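Local coordinates for extracellular solute-binding protein family 1 (Kribbella flavida, PDB 5IXP) that probably binds a solute outside the cell and delivers it to an ABC transporter for uptake, at residues A[43-48]-A[67-72]; A[98-101]-A[105-108]; A[122-127]-A[156-161]. All blocks are in the same frame, centred on the assembly; numbering follows the deposited sequence.

The three contacts come in the order 1, 2, 3 along the chain, each closing before the next opens. Contacts 1 and 2 are neighbours, with centres about 14 Å apart, and they touch where Leu70 of helix 66-70 packs with its methyls on the backbone of Ser98, Ala99 and Thr100 and on the Ile107 side chain. Contact 3 lies on the opposite side of the chain's centre, about 46 Å from contact 1 and about 45 Å from contact 2, centre to centre. Strand 108-121 spans this gap: contact 2 leads into its start, and helix 122-127 of contact 3 follows its end. That separation is consistent with the two-lobed architecture of periplasmic-binding-protein relatives, one lobe holding contacts 1 and 2 and the other contact 3.

Contact 1 (A[43-48]-A[67-72]); sequences KNLETN and YKYLAK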
loop_
_atom_site.group_PDB
_atom_site.type_symbol
_atom_site.label_atom_id
_atom_site.label_comp_id
_atom_site.label_asym_id
_atom_site.label_seq_id
_atom_site.Cartn_x
_atom_site.Cartn_y
_atom_site.Cartn_z
ATOM N N LYS A 43 -6.580 -1.612 -17.859
ATOM C CA LYS A 43 -7.545 -1.591 -18.954
ATOM C C LYS A 43 -7.527 -2.899 -19.735
ATOM O O LYS A 43 -8.584 -3.410 -20.121
ATOM C CB LYS A 43 -7.263 -0.413 -19.884
ATOM C CG LYS A 43 -7.732 0.924 -19.352
ATOM C CD LYS A 43 -7.718 1.958 -20.461
ATOM C CE LYS A 43 -6.857 3.145 -20.094
ATOM N NZ LYS A 43 -7.392 3.876 -18.907
ATOM N N ASN A 44 -6.336 -3.453 -19.985
ATOM C CA ASN A 44 -6.256 -4.750 -20.650
ATOM C C ASN A 44 -6.972 -5.803 -19.829
ATOM O O ASN A 44 -7.723 -6.625 -20.363
ATOM C CB ASN A 44 -4.802 -5.177 -20.842
ATOM C CG ASN A 44 -4.058 -4.294 -21.804
ATOM O OD1 ASN A 44 -4.660 -3.600 -22.620
ATOM N ND2 ASN A 44 -2.729 -4.339 -21.736
ATOM N N LEU A 45 -6.702 -5.813 -18.524
ATOM C CA LEU A 45 -7.368 -6.710 -17.590
ATOM C C LEU A 45 -8.880 -6.633 -17.751
ATOM O O LEU A 45 -9.550 -7.643 -17.998
ATOM C CB LEU A 45 -6.953 -6.322 -16.172
ATOM C CG LEU A 45 -6.810 -7.350 -15.066
ATOM C CD1 LEU A 45 -6.061 -8.562 -15.582
ATOM C CD2 LEU A 45 -6.054 -6.687 -13.934
ATOM N N GLU A 46 -9.424 -5.422 -17.628
ATOM C CA GLU A 46 -10.866 -5.226 -17.719
ATOM C C GLU A 46 -11.389 -5.660 -19.077
ATOM O O GLU A 46 -12.394 -6.376 -19.172
ATOM C CB GLU A 46 -11.217 -3.758 -17.468
ATOM C CG GLU A 46 -10.787 -3.237 -16.131
ATOM C CD GLU A 46 -11.194 -1.794 -15.918
ATOM O OE1 GLU A 46 -11.674 -1.165 -16.884
ATOM O OE2 GLU A 46 -11.035 -1.289 -14.785
ATOM N N THR A 47 -10.714 -5.233 -20.143
ATOM C CA THR A 47 -11.193 -5.514 -21.491
ATOM C C THR A 47 -11.140 -7.000 -21.805
ATOM O O THR A 47 -12.082 -7.555 -22.389
ATOM C CB THR A 47 -10.366 -4.731 -22.510
ATOM O OG1 THR A 47 -10.547 -3.329 -22.285
ATOM C CG2 THR A 47 -10.801 -5.078 -23.922
ATOM N N ASN A 48 -10.044 -7.657 -21.426
ATOM C CA ASN A 48 -9.850 -9.057 -21.771
ATOM C C ASN A 48 -10.717 -9.964 -20.910
ATOM O O ASN A 48 -11.216 -10.986 -21.392
ATOM C CB ASN A 48 -8.371 -9.416 -21.629
ATOM C CG ASN A 48 -7.509 -8.681 -22.626
ATOM O OD1 ASN A 48 -8.017 -8.142 -23.608
ATOM N ND2 ASN A 48 -6.206 -8.643 -22.380
ATOM N N TYR A 67 -10.239 -5.486 -5.088
ATOM C CA TYR A 67 -11.634 -5.451 -4.650
ATOM C C TYR A 67 -12.579 -5.651 -5.829
ATOM O O TYR A 67 -13.592 -6.348 -5.711
ATOM C CB TYR A 67 -11.941 -4.123 -3.938
ATOM C CG TYR A 67 -12.056 -2.922 -4.871
ATOM C CD1 TYR A 67 -10.947 -2.144 -5.173
ATOM C CD2 TYR A 67 -13.273 -2.574 -5.454
ATOM C CE1 TYR A 67 -11.037 -1.059 -6.031
ATOM C CE2 TYR A 67 -13.375 -1.491 -6.322
ATOM C CZ TYR A 67 -12.251 -0.738 -6.605
ATOM O OH TYR A 67 -12.336 0.346 -7.460
ATOM N N LYS A 68 -12.255 -5.048 -6.975
ATOM C CA LYS A 68 -13.117 -5.136 -8.146
ATOM C C LYS A 68 -13.171 -6.558 -8.688
ATOM O O LYS A 68 -14.189 -6.974 -9.248
ATOM C CB LYS A 68 -12.624 -4.158 -9.215
ATOM C CG LYS A 68 -13.406 -4.181 -10.518
ATOM C CD LYS A 68 -13.254 -2.872 -11.285
ATOM C CE LYS A 68 -13.758 -3.011 -12.725
ATOM N NZ LYS A 68 -13.508 -1.785 -13.543
ATOM N N TYR A 69 -12.106 -7.334 -8.507
ATOM C CA TYR A 69 -12.078 -8.670 -9.072
ATOM C C TYR A 69 -12.466 -9.746 -8.074
ATOM O O TYR A 69 -12.867 -10.838 -8.492
ATOM C CB TYR A 69 -10.700 -8.928 -9.694
ATOM C CG TYR A 69 -10.522 -7.943 -10.814
ATOM C CD1 TYR A 69 -11.172 -8.131 -12.022
ATOM C CD2 TYR A 69 -9.807 -6.773 -10.631
ATOM C CE1 TYR A 69 -11.066 -7.203 -13.047
ATOM C CE2 TYR A 69 -9.697 -5.839 -11.648
ATOM C CZ TYR A 69 -10.329 -6.068 -12.851
ATOM O OH TYR A 69 -10.224 -5.149 -13.852
ATOM N N LEU A 70 -12.408 -9.451 -6.771
ATOM C CA LEU A 70 -13.071 -10.319 -5.808
ATOM C C LEU A 70 -14.553 -10.443 -6.138
ATOM O O LEU A 70 -15.142 -11.520 -6.001
ATOM C CB LEU A 70 -12.874 -9.787 -4.387
ATOM C CG LEU A 70 -11.453 -9.864 -3.803
ATOM C CD1 LEU A 70 -11.343 -9.060 -2.506
ATOM C CD2 LEU A 70 -11.035 -11.304 -3.572
ATOM N N ALA A 71 -15.167 -9.355 -6.601
ATOM C CA ALA A 71 -16.570 -9.409 -6.997
ATOM C C ALA A 71 -16.781 -10.197 -8.281
ATOM O O ALA A 71 -17.923 -10.551 -8.595
ATOM C CB ALA A 71 -17.130 -7.990 -7.151
ATOM N N LYS A 72 -15.713 -10.482 -9.025
ATOM C CA LYS A 72 -15.773 -11.281 -10.239
ATOM C C LYS A 72 -15.028 -12.599 -10.072
ATOM O O LYS A 72 -14.454 -13.119 -11.031
ATOM C CB LYS A 72 -15.200 -10.497 -11.420
ATOM C CG LYS A 72 -15.955 -9.231 -11.744
ATOM C CD LYS A 72 -15.251 -8.446 -12.837
ATOM C CE LYS A 72 -16.146 -7.351 -13.379
ATOM N NZ LYS A 72 -17.390 -7.915 -13.974
HETATM O O HOH W 1 -10.381 -2.703 -12.887
#
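Helix 38-51 meets the short helix 66-70 through Glu46 on one side and Lys68 and Tyr69 on the other. Glu46 OE2 and Lys68 NZ form a salt bridge at 2.8 Å, although the hydrogen bond within it is weak. Both chains run extended beyond CG and cross at about a right angle; CG of Lys68 stands opposite its backbone N (chi1 178°), which sends the long amine toward the carboxylate. Helix 38-51 is the helix of a beta-alpha-beta crossover between the parallel strands 28-34 and 58-62, and Leu45 and Tyr69 both rest on Met61 of the second strand. Tyrosine suits this junction because its ring can lie on the hydrophobic layer while its hydroxyl reaches the polar rim. There CG of Glu46 comes against the edge of the ring, 3.0 Å from Tyr69 OH, with carboxylate and ring planes 46° apart. A water links the two groups: it donates to Glu46 OE2 at 2.5 Å and is hydrogen-bonded to Tyr69 OH at 2.6 Å. With an alanine here instead of Glu46, the Lys68 ammonium is likely to lose its countercharge and the water its carboxylate anchor. Leu45 contributes more loosely, its CB 4.2 Å from Tyr69 OH.

Contact 2 (A[98-101]-A[105-108]); sequences SATT and RIIG
Thr100 and Ile106 form a single beta bridge between two antiparallel arms of the loop joining helix 93-98 to strand 108-121, their CA atoms 4.5 Å apart. They are a non-hydrogen-bonded pair, and the bonds flank them: Ile107 N donates to Ala99 O at 3.0 Å, nearly in line with the carbonyl, and Thr101 N to Arg105 O at 2.8 Å. A CA-H...O contact from Thr100 CA to Arg105 O spans 3.2 Å. At the turn end Thr101 adds a third bond. With chi1 at 67°, OG1 sits between the backbone N and the carbonyl carbon and accepts from Arg105 N at 2.9 Å, a bent bond of 136°. Threonine thus serves twice, its backbone N as donor and its hydroxyl as acceptor. The side chains of Thr100 and Ile106 run alongside each other in the same direction, OG1 of Thr100 being 3.7 Å from Ile106 CG1; that hydroxyl has its polar partner in Val96 O. The Arg105 guanidinium pairs with Asp103 and Asp74. At the other end the Ala99 methyl lies 3.8 Å from Gly108 O; a side chain on Gly108 would probably crowd that methyl, so the small pair fits. The chemistry implies a loop closed mainly by backbone bonds, with the arginine's charge answered by two aspartates and Gly108 N buried without a partner in the model.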
loop_
_atom_site.group_PDB
_atom_site.type_symbol
_atom_site.label_atom_id
_atom_site.label_comp_id
_atom_site.label_asym_id
_atom_site.label_seq_id
_atom_site.Cartn_x
_atom_site.Cartn_y
_atom_site.Cartn_z
ATOM N N SER A 98 -6.669 -10.309 1.906
ATOM C CA SER A 98 -7.031 -9.289 0.925
ATOM C C SER A 98 -7.307 -9.875 -0.452
ATOM O O SER A 98 -7.930 -9.199 -1.278
ATOM C CB SER A 98 -5.936 -8.226 0.819
ATOM O OG SER A 98 -5.754 -7.537 2.048
ATOM N N ALA A 99 -6.861 -11.103 -0.722
ATOM C CA ALA A 99 -7.153 -11.793 -1.973
ATOM C C ALA A 99 -8.112 -12.962 -1.771
ATOM O O ALA A 99 -8.169 -13.870 -2.611
ATOM C CB ALA A 99 -5.857 -12.277 -2.636
ATOM N N THR A 100 -8.866 -12.957 -0.674
ATOM C CA THR A 100 -9.833 -14.004 -0.364
ATOM C C THR A 100 -11.236 -13.418 -0.433
ATOM O O THR A 100 -11.490 -12.339 0.114
ATOM C CB THR A 100 -9.576 -14.601 1.022
ATOM O OG1 THR A 100 -8.229 -15.066 1.090
ATOM C CG2 THR A 100 -10.518 -15.779 1.302
ATOM N N THR A 101 -12.135 -14.126 -1.113
ATOM C CA THR A 101 -13.516 -13.697 -1.245
ATOM C C THR A 101 -14.265 -13.915 0.062
ATOM O O THR A 101 -13.802 -14.605 0.972
ATOM C CB THR A 101 -14.225 -14.476 -2.345
ATOM O OG1 THR A 101 -14.334 -15.847 -1.942
ATOM C CG2 THR A 101 -13.443 -14.384 -3.657
ATOM N N ARG A 105 -12.883 -18.240 -1.345
ATOM C CA ARG A 105 -12.040 -18.533 -2.498
ATOM C C ARG A 105 -10.816 -17.624 -2.498
ATOM O O ARG A 105 -10.909 -16.439 -2.173
ATOM C CB ARG A 105 -12.838 -18.360 -3.790
ATOM C CG ARG A 105 -13.904 -19.438 -3.988
ATOM C CD ARG A 105 -14.772 -19.140 -5.203
ATOM N NE ARG A 105 -15.693 -18.029 -4.971
ATOM C CZ ARG A 105 -16.414 -17.445 -5.923
ATOM N NH1 ARG A 105 -17.232 -16.444 -5.619
ATOM N NH2 ARG A 105 -16.302 -17.849 -7.182
ATOM N N ILE A 106 -9.662 -18.181 -2.849
ATOM C CA ILE A 106 -8.410 -17.429 -2.851
ATOM C C ILE A 106 -8.014 -17.213 -4.303
ATOM O O ILE A 106 -7.697 -18.171 -5.018
ATOM C CB ILE A 106 -7.305 -18.151 -2.069
ATOM C CG1 ILE A 106 -7.723 -18.323 -0.606
ATOM C CG2 ILE A 106 -5.995 -17.378 -2.166
ATOM C CD1 ILE A 106 -6.774 -19.180 0.197
ATOM N N ILE A 107 -8.032 -15.958 -4.758
ATOM C CA ILE A 107 -7.802 -15.699 -6.175
ATOM C C ILE A 107 -6.420 -15.147 -6.460
ATOM O O ILE A 107 -6.072 -14.973 -7.636
ATOM C CB ILE A 107 -8.876 -14.766 -6.769
ATOM C CG1 ILE A 107 -8.807 -13.367 -6.154
ATOM C CG2 ILE A 107 -10.274 -15.386 -6.604
ATOM C CD1 ILE A 107 -9.620 -12.330 -6.956
ATOM N N GLY A 108 -5.612 -14.886 -5.441
ATOM C CA GLY A 108 -4.278 -14.354 -5.670
ATOM C C GLY A 108 -3.254 -14.879 -4.685
ATOM O O GLY A 108 -3.554 -15.153 -3.519
#

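Contact 3 (A[122-127]-A[156-161]); sequences RDLFAR and AKMPNS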
loop_
_atom_site.group_PDB
_atom_site.type_symbol
_atom_site.label_atom_id
_atom_site.label_comp_id
_atom_site.label_asym_id
_atom_site.label_seq_id
_atom_site.Cartn_x
_atom_site.Cartn_y
_atom_site.Cartn_z
ATOM N N ARG A 122 14.633 14.816 11.069
ATOM C CA ARG A 122 15.295 14.952 12.365
ATOM C C ARG A 122 15.856 16.353 12.588
ATOM O O ARG A 122 15.978 16.784 13.741
ATOM C CB ARG A 122 16.395 13.900 12.524
ATOM C CG ARG A 122 17.326 13.734 11.342
ATOM C CD ARG A 122 18.211 12.499 11.535
ATOM N NE ARG A 122 19.073 12.631 12.707
ATOM C CZ ARG A 122 18.919 11.974 13.856
ATOM N NH1 ARG A 122 17.931 11.091 14.020
ATOM N NH2 ARG A 122 19.779 12.197 14.850
ATOM N N ASP A 123 16.194 17.081 11.517
ATOM C CA ASP A 123 16.650 18.458 11.691
ATOM C C ASP A 123 15.513 19.360 12.149
ATOM O O ASP A 123 15.688 20.179 13.060
ATOM C CB ASP A 123 17.264 18.987 10.391
ATOM C CG ASP A 123 16.284 18.985 9.233
ATOM O OD1 ASP A 123 15.482 18.039 9.135
ATOM O OD2 ASP A 123 16.317 19.934 8.413
ATOM N N LEU A 124 14.333 19.212 11.545
ATOM C CA LEU A 124 13.182 19.999 11.977
ATOM C C LEU A 124 12.732 19.590 13.374
ATOM O O LEU A 124 12.364 20.450 14.186
ATOM C CB LEU A 124 12.040 19.863 10.970
ATOM C CG LEU A 124 12.363 20.318 9.541
ATOM C CD1 LEU A 124 11.131 20.198 8.624
ATOM C CD2 LEU A 124 12.946 21.739 9.516
ATOM N N PHE A 125 12.767 18.288 13.681
ATOM C CA PHE A 125 12.442 17.849 15.036
ATOM C C PHE A 125 13.384 18.489 16.049
ATOM O O PHE A 125 12.947 19.006 17.086
ATOM C CB PHE A 125 12.511 16.322 15.141
ATOM C CG PHE A 125 11.229 15.608 14.760
ATOM C CD1 PHE A 125 10.437 16.071 13.715
ATOM C CD2 PHE A 125 10.837 14.455 15.439
ATOM C CE1 PHE A 125 9.274 15.405 13.345
ATOM C CE2 PHE A 125 9.674 13.776 15.085
ATOM C CZ PHE A 125 8.881 14.255 14.034
ATOM N N ALA A 126 14.688 18.457 15.766
ATOM C CA ALA A 126 15.658 19.026 16.698
ATOM C C ALA A 126 15.342 20.490 16.986
ATOM O O ALA A 126 15.299 20.917 18.148
ATOM C CB ALA A 126 17.070 18.881 16.134
ATOM N N ARG A 127 15.094 21.265 15.927
ATOM C CA ARG A 127 14.851 22.696 16.069
ATOM C C ARG A 127 13.539 22.976 16.787
ATOM O O ARG A 127 13.374 24.043 17.394
ATOM C CB ARG A 127 14.870 23.349 14.682
ATOM C CG ARG A 127 16.264 23.360 14.053
ATOM C CD ARG A 127 16.252 23.661 12.558
ATOM N NE ARG A 127 15.281 24.692 12.190
ATOM C CZ ARG A 127 14.887 24.942 10.940
ATOM N NH1 ARG A 127 15.384 24.237 9.922
ATOM N NH2 ARG A 127 13.990 25.892 10.703
ATOM N N ALA A 156 3.513 24.821 16.825
ATOM C CA ALA A 156 3.613 25.999 17.680
ATOM C C ALA A 156 5.023 26.569 17.673
ATOM O O ALA A 156 5.207 27.779 17.858
ATOM C CB ALA A 156 3.177 25.652 19.106
ATOM N N LYS A 157 6.022 25.720 17.446
ATOM C CA LYS A 157 7.421 26.117 17.410
ATOM C C LYS A 157 7.925 26.397 16.002
ATOM O O LYS A 157 8.998 26.985 15.853
ATOM C CB LYS A 157 8.287 25.019 18.033
ATOM C CG LYS A 157 7.842 24.596 19.418
ATOM C CD LYS A 157 8.500 25.464 20.467
ATOM C CE LYS A 157 9.999 25.363 20.340
ATOM N NZ LYS A 157 10.698 26.544 20.905
HETATM N N MSE A 158 7.194 25.981 14.974
HETATM C CA MSE A 158 7.707 26.006 13.611
HETATM C C MSE A 158 6.678 26.572 12.642
HETATM O O MSE A 158 6.076 25.829 11.864
HETATM C CB MSE A 158 8.115 24.591 13.178
HETATM C CG MSE A 158 9.058 23.892 14.150
HETATM SE SE MSE A 158 10.862 24.631 14.025
HETATM C CE MSE A 158 11.487 23.603 12.481
ATOM N N PRO A 159 6.493 27.894 12.668
ATOM C CA PRO A 159 5.419 28.493 11.861
ATOM C C PRO A 159 5.577 28.282 10.366
ATOM O O PRO A 159 4.569 28.282 9.652
ATOM C CB PRO A 159 5.493 29.980 12.239
ATOM C CG PRO A 159 6.907 30.181 12.670
ATOM C CD PRO A 159 7.270 28.916 13.394
ATOM N N ASN A 160 6.795 28.098 9.866
ATOM C CA ASN A 160 7.024 27.943 8.436
ATOM C C ASN A 160 7.099 26.490 7.988
ATOM O O ASN A 160 7.479 26.231 6.842
ATOM C CB ASN A 160 8.302 28.667 8.024
ATOM C CG ASN A 160 8.168 30.159 8.119
ATOM O OD1 ASN A 160 7.063 30.700 8.047
ATOM N ND2 ASN A 160 9.294 30.841 8.291
ATOM N N SER A 161 6.745 25.538 8.847
ATOM C CA SER A 161 6.696 24.136 8.449
ATOM C C SER A 161 5.342 23.544 8.804
ATOM O O SER A 161 4.674 23.995 9.737
ATOM C CB SER A 161 7.800 23.307 9.119
ATOM O OG SER A 161 9.075 23.668 8.627
#
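Apolar contact carries most of the meeting between Leu124 and Met158, the latter present as selenomethionine. The chain of Met158 is bent at chi2 (-74°) and again at chi3, which folds its terminal methyl back against helix 122-127. CE lies 3.8 Å from Leu124 CD2, the two side chains crossing at a slant, and 3.7 Å from the backbone oxygen Leu124 O. A long, flexible, unbranched residue fits here because it can curl into the angle between a leucine and the helix backbone, a path that a stiffer, branched side chain would probably not follow. Leu124 uses its other branch as well: CD1 lies 4.0 Å from Ser161 OG, so the two methyls divide between the two ends of the 158-161 turn.

The second kind of contact sets the methyl against a flat charged group. CE of Met158 lies over one face of the Arg127 guanidinium, 3.6 Å above its plane and displaced toward the rim, with NH2 the nearest of the group's atoms at 3.8 Å. Arginine suits this margin: its aliphatic stem and flat face shelter the methyl, while the charge has Asp230 as a long, weak ion-pair partner.

No hydrogen bond crosses the contact; the polar bonds hold each side in shape. Residues 158-161 make a type I turn closed by Ser161 N to Met158 O at 3.1 Å, and Pro159, with its phi fixed near the required value, suits the second position. Lys155 NZ binds the carbonyl oxygens of Met158 and Ser161, and Ser161 OG bonds to Asp230 O.

Around this pair, Phe154 of helix 144-157 touches both Leu124 and Ser161, and Ala233 of strand 232-238 also packs on Leu124; that strand pairs with 108-121, to which the Cys119-Cys237 disulfide ties it.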